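Beta-N-acetylhexosaminidase (Akkermansia muciniphila, PDB 6JEB) hydrolyses terminal non-reducing N-acetylhexosamine residues from N-acetyl-beta-D-hexosaminides, including beta-linked N-acetylglucosamine at the ends of N-glycans and of chitobiose. Local coordinates at residues H125-L128 / T129-Q132; M164-K167 / Q168-K171. All blocks are in the same frame, centred on the assembly; numbering follows the deposited sequence.

Contact 1 of 2, residues H125-L128 / T129-Q132; sequences HLHL and TDNQ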
loop_
_atom_site.group_PDB
_atom_site.type_symbol
_atom_site.label_atom_id
_atom_site.label_comp_id
_atom_site.label_asym_id
_atom_site.label_seq_id
_atom_site.Cartn_x
_atom_site.Cartn_y
_atom_site.Cartn_z
ATOM N N HIS A 125 -1.580 -3.370 1.544
ATOM C CA HIS A 125 -2.369 -3.609 0.344
ATOM C C HIS A 125 -1.610 -4.615 -0.518
ATOM O O HIS A 125 -0.412 -4.444 -0.772
ATOM C CB HIS A 125 -2.556 -2.230 -0.310
ATOM C CG HIS A 125 -3.009 -2.216 -1.738
ATOM N ND1 HIS A 125 -2.979 -1.053 -2.480
ATOM C CD2 HIS A 125 -3.474 -3.182 -2.569
ATOM C CE1 HIS A 125 -3.401 -1.304 -3.707
ATOM N NE2 HIS A 125 -3.706 -2.588 -3.787
ATOM N N LEU A 126 -2.288 -5.705 -0.894
ATOM C CA LEU A 126 -1.692 -6.774 -1.700
ATOM C C LEU A 126 -2.167 -6.646 -3.145
ATOM O O LEU A 126 -3.341 -6.897 -3.443
ATOM C CB LEU A 126 -2.090 -8.149 -1.167
ATOM C CG LEU A 126 -1.836 -8.432 0.310
ATOM C CD1 LEU A 126 -2.353 -9.826 0.677
ATOM C CD2 LEU A 126 -0.352 -8.284 0.640
ATOM N N HIS A 127 -1.250 -6.303 -4.046
ATOM C CA HIS A 127 -1.564 -6.274 -5.474
ATOM C C HIS A 127 -1.393 -7.708 -5.964
ATOM O O HIS A 127 -0.305 -8.134 -6.358
ATOM C CB HIS A 127 -0.647 -5.301 -6.207
ATOM C CG HIS A 127 -1.064 -5.033 -7.615
ATOM N ND1 HIS A 127 -2.079 -4.155 -7.938
ATOM C CD2 HIS A 127 -0.606 -5.529 -8.791
ATOM C CE1 HIS A 127 -2.231 -4.125 -9.251
ATOM N NE2 HIS A 127 -1.348 -4.949 -9.791
ATOM N N LEU A 128 -2.480 -8.479 -5.888
ATOM C CA LEU A 128 -2.414 -9.928 -6.055
ATOM C C LEU A 128 -2.463 -10.376 -7.510
ATOM O O LEU A 128 -2.115 -11.532 -7.796
ATOM C CB LEU A 128 -3.574 -10.588 -5.303
ATOM C CG LEU A 128 -3.483 -10.545 -3.773
ATOM C CD1 LEU A 128 -4.850 -10.811 -3.143
ATOM C CD2 LEU A 128 -2.464 -11.556 -3.254
ATOM N N THR A 129 -2.935 -9.518 -8.420
ATOM C CA THR A 129 -3.213 -9.918 -9.793
ATOM C C THR A 129 -2.726 -8.848 -10.758
ATOM O O THR A 129 -2.871 -7.651 -10.499
ATOM C CB THR A 129 -4.722 -10.168 -10.022
ATOM O OG1 THR A 129 -5.426 -8.924 -10.034
ATOM C CG2 THR A 129 -5.315 -11.054 -8.928
ATOM N N ASP A 130 -2.155 -9.282 -11.878
ATOM C CA ASP A 130 -1.772 -8.344 -12.927
ATOM C C ASP A 130 -1.512 -9.119 -14.217
ATOM O O ASP A 130 -1.973 -10.256 -14.377
ATOM C CB ASP A 130 -0.582 -7.473 -12.485
ATOM C CG ASP A 130 -0.619 -6.095 -13.125
ATOM O OD1 ASP A 130 -0.326 -5.999 -14.338
ATOM O OD2 ASP A 130 -0.983 -5.114 -12.428
ATOM N N ASN A 131 -0.763 -8.500 -15.135
ATOM C CA ASN A 131 -0.490 -9.129 -16.423
ATOM C C ASN A 131 0.515 -10.261 -16.290
ATOM O O ASN A 131 0.484 -11.205 -17.091
ATOM C CB ASN A 131 0.074 -8.089 -17.384
ATOM C CG ASN A 131 -0.936 -7.026 -17.746
ATOM O OD1 ASN A 131 -2.106 -7.326 -18.009
ATOM N ND2 ASN A 131 -0.490 -5.775 -17.775
ATOM N N GLN A 132 1.412 -10.168 -15.299
ATOM C CA GLN A 132 2.579 -11.031 -15.160
ATOM C C GLN A 132 2.357 -12.180 -14.187
ATOM O O GLN A 132 3.260 -13.007 -14.007
ATOM C CB GLN A 132 3.797 -10.203 -14.706
ATOM C CG GLN A 132 4.266 -9.148 -15.705
ATOM C CD GLN A 132 3.426 -7.872 -15.698
ATOM O OE1 GLN A 132 2.564 -7.682 -14.843
ATOM N NE2 GLN A 132 3.673 -6.997 -16.674
#
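His127 and Asp130 meet just where strand 123-127 of the catalytic barrel runs out into its loop. His125, earlier on the strand, gives both ring nitrogens to the barrel interior: ND1 pairs with His396 and NE2 with Glu187, while its ring stacks on that of His253. Leu126 turns the other way, packing on Val97 and Val184, where an aliphatic chain suits the contact with the neighbouring strands.

His127 carries the local contact. With CG anti to the backbone N (chi1 -170°), its ring reaches forward along the chain, and NE2 donates to OD2 of Asp130 over 2.7 Å in a nearly straight bond (169°). The oxygen lies in the plane of the ring and uses its anti lone pair, although ring and carboxylate planes are turned 43° apart. Because ND1 pairs with Glu187, both ring nitrogens are bonded and the rotation of the imidazole is fixed; a histidine, whose two ring nitrogens point to different partners, suits this place. His127 is also the centre of an inverse gamma turn, at the point where the strand ends.

Leu128 follows with its side chain on Pro186. Beyond it, Thr129 OG1 is bonded to Asp189 N. Asp130, a member of the charge relay system, spends its other oxygen on three partners: Asn131 N donates to OD1 at 2.7 Å, and Arg101 and His193 reach the same atom. The whole turn is buried at the C-terminal end of strand 123-127, which lies between strands 92-97 and 183-187 in the parallel barrel sheet.

Contact 2 of 2, residues M164-K167 / Q168-K171; sequences MYTK and QELK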
loop_
_atom_site.group_PDB
_atom_site.type_symbol
_atom_site.label_atom_id
_atom_site.label_comp_id
_atom_site.label_asym_id
_atom_site.label_seq_id
_atom_site.Cartn_x
_atom_site.Cartn_y
_atom_site.Cartn_z
ATOM N N MET A 164 2.068 -18.983 -5.897
ATOM C CA MET A 164 0.693 -18.682 -5.522
ATOM C C MET A 164 0.573 -18.923 -4.027
ATOM O O MET A 164 1.092 -19.924 -3.524
ATOM C CB MET A 164 -0.288 -19.575 -6.295
ATOM C CG MET A 164 -1.747 -19.316 -5.928
ATOM S SD MET A 164 -2.927 -20.238 -6.928
ATOM C CE MET A 164 -3.433 -18.986 -8.117
ATOM N N TYR A 165 -0.078 -17.998 -3.315
ATOM C CA TYR A 165 -0.303 -18.191 -1.890
ATOM C C TYR A 165 -1.313 -19.309 -1.674
ATOM O O TYR A 165 -2.172 -19.565 -2.518
ATOM C CB TYR A 165 -0.818 -16.891 -1.251
ATOM C CG TYR A 165 0.225 -15.810 -1.343
ATOM C CD1 TYR A 165 1.400 -15.896 -0.599
ATOM C CD2 TYR A 165 0.068 -14.733 -2.209
ATOM C CE1 TYR A 165 2.384 -14.936 -0.712
ATOM C CE2 TYR A 165 1.043 -13.765 -2.324
ATOM C CZ TYR A 165 2.200 -13.872 -1.578
ATOM O OH TYR A 165 3.178 -12.914 -1.706
ATOM N N THR A 166 -1.191 -19.998 -0.545
ATOM C CA THR A 166 -2.285 -20.853 -0.111
ATOM C C THR A 166 -3.252 -20.033 0.734
ATOM O O THR A 166 -2.900 -18.983 1.281
ATOM C CB THR A 166 -1.779 -22.030 0.724
ATOM O OG1 THR A 166 -1.268 -21.538 1.971
ATOM C CG2 THR A 166 -0.681 -22.783 -0.008
ATOM N N LYS A 167 -4.487 -20.530 0.841
ATOM C CA LYS A 167 -5.460 -19.884 1.718
ATOM C C LYS A 167 -4.940 -19.819 3.149
ATOM O O LYS A 167 -5.104 -18.803 3.833
ATOM C CB LYS A 167 -6.801 -20.622 1.651
ATOM C CG LYS A 167 -7.900 -20.019 2.521
ATOM C CD LYS A 167 -9.233 -20.708 2.246
ATOM C CE LYS A 167 -10.363 -19.713 2.160
ATOM N NZ LYS A 167 -11.665 -20.352 1.789
ATOM N N GLN A 168 -4.287 -20.890 3.606
ATOM C CA GLN A 168 -3.729 -20.907 4.955
ATOM C C GLN A 168 -2.637 -19.851 5.125
ATOM O O GLN A 168 -2.555 -19.198 6.175
ATOM C CB GLN A 168 -3.203 -22.309 5.255
ATOM C CG GLN A 168 -2.851 -22.559 6.699
ATOM C CD GLN A 168 -2.587 -24.033 6.969
ATOM O OE1 GLN A 168 -3.516 -24.813 7.194
ATOM N NE2 GLN A 168 -1.317 -24.426 6.932
ATOM N N GLU A 169 -1.793 -19.658 4.105
ATOM C CA GLU A 169 -0.787 -18.601 4.181
ATOM C C GLU A 169 -1.426 -17.221 4.269
ATOM O O GLU A 169 -0.940 -16.351 4.999
ATOM C CB GLU A 169 0.153 -18.659 2.978
ATOM C CG GLU A 169 1.208 -19.739 3.053
ATOM C CD GLU A 169 2.027 -19.806 1.773
ATOM O OE1 GLU A 169 1.455 -19.525 0.691
ATOM O OE2 GLU A 169 3.240 -20.129 1.847
ATOM N N LEU A 170 -2.486 -16.977 3.493
ATOM C CA LEU A 170 -3.112 -15.660 3.542
ATOM C C LEU A 170 -3.799 -15.422 4.884
ATOM O O LEU A 170 -3.751 -14.305 5.419
ATOM C CB LEU A 170 -4.063 -15.478 2.362
ATOM C CG LEU A 170 -3.353 -15.446 1.006
ATOM C CD1 LEU A 170 -4.358 -15.435 -0.132
ATOM C CD2 LEU A 170 -2.414 -14.246 0.893
ATOM N N LYS A 171 -4.416 -16.464 5.460
ATOM C CA LYS A 171 -5.005 -16.311 6.788
ATOM C C LYS A 171 -3.928 -16.100 7.846
ATOM O O LYS A 171 -4.133 -15.337 8.802
ATOM C CB LYS A 171 -5.912 -17.498 7.126
ATOM C CG LYS A 171 -7.172 -17.548 6.258
ATOM C CD LYS A 171 -8.149 -18.629 6.694
ATOM C CE LYS A 171 -9.464 -18.497 5.929
ATOM N NZ LYS A 171 -10.548 -19.411 6.413
HETATM O O HOH W 1 2.759 -20.640 -1.422
#
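Thr166 and Glu169 exchange hydrogen bonds in a capping box at the start of helix 167-178. Thr166, the N-cap, accepts from Glu169 N through OG1 at 2.9 Å, and its own N donates to Glu169 OE1 at 3.0 Å. Its OG1 is set between the backbone N and the carbonyl carbon (chi1 68°), which turns the hydroxyl toward the first turn of the helix. A small hydroxyl residue suits the N-cap, since it can supply the acceptor that a first-turn amide lacks. Glu169 is long enough to fold back: OE1 is met by Thr166 N on the anti side, 25° out of the carboxylate plane, and also accepts a hydrogen bond from a water at 2.7 Å, which donates to Met164 O as well.

The regular helix bonds begin at once, Leu170 N to Thr166 O and Lys171 N to Lys167 O. Beside the capping box, Tyr165 CB rests against Leu170 CG at 3.7 Å, while the phenol OH is bonded to Ile104 O. Lys167 and Lys171 run side by side, and both ammonium groups find Asp245, Lys167 also Glu242.

Were Glu169 an alanine, Thr166 N would probably lose its side-chain acceptor, and with it half of the capping box, and the water one of its two acceptors. A carboxylate beside the helix N-terminus is also likely to be stabilised by the helix dipole, while Thr166 and Glu169 each pair a side-chain acceptor with the other's backbone N-H.

The two contacts follow one another along the chain within the catalytic domain, their centres about 15 Å apart, and touch lightly where Leu128 CD2 comes to 4.2 Å from Tyr165 CD2. Contact 1 belongs to the active site: the side chain of Asp130 is about 3 Å from that of His193 and about 7 Å from the bound acetamide at nearest atoms. Contact 2 stands farther back, with Tyr165 about 11 Å from the substrate-binding Arg101, side chain to side chain. It starts the helix that leads to strand 183-187, whose Glu187 pairs with His127, so residues 164-171 belong to the connection between two neighbouring barrel strands.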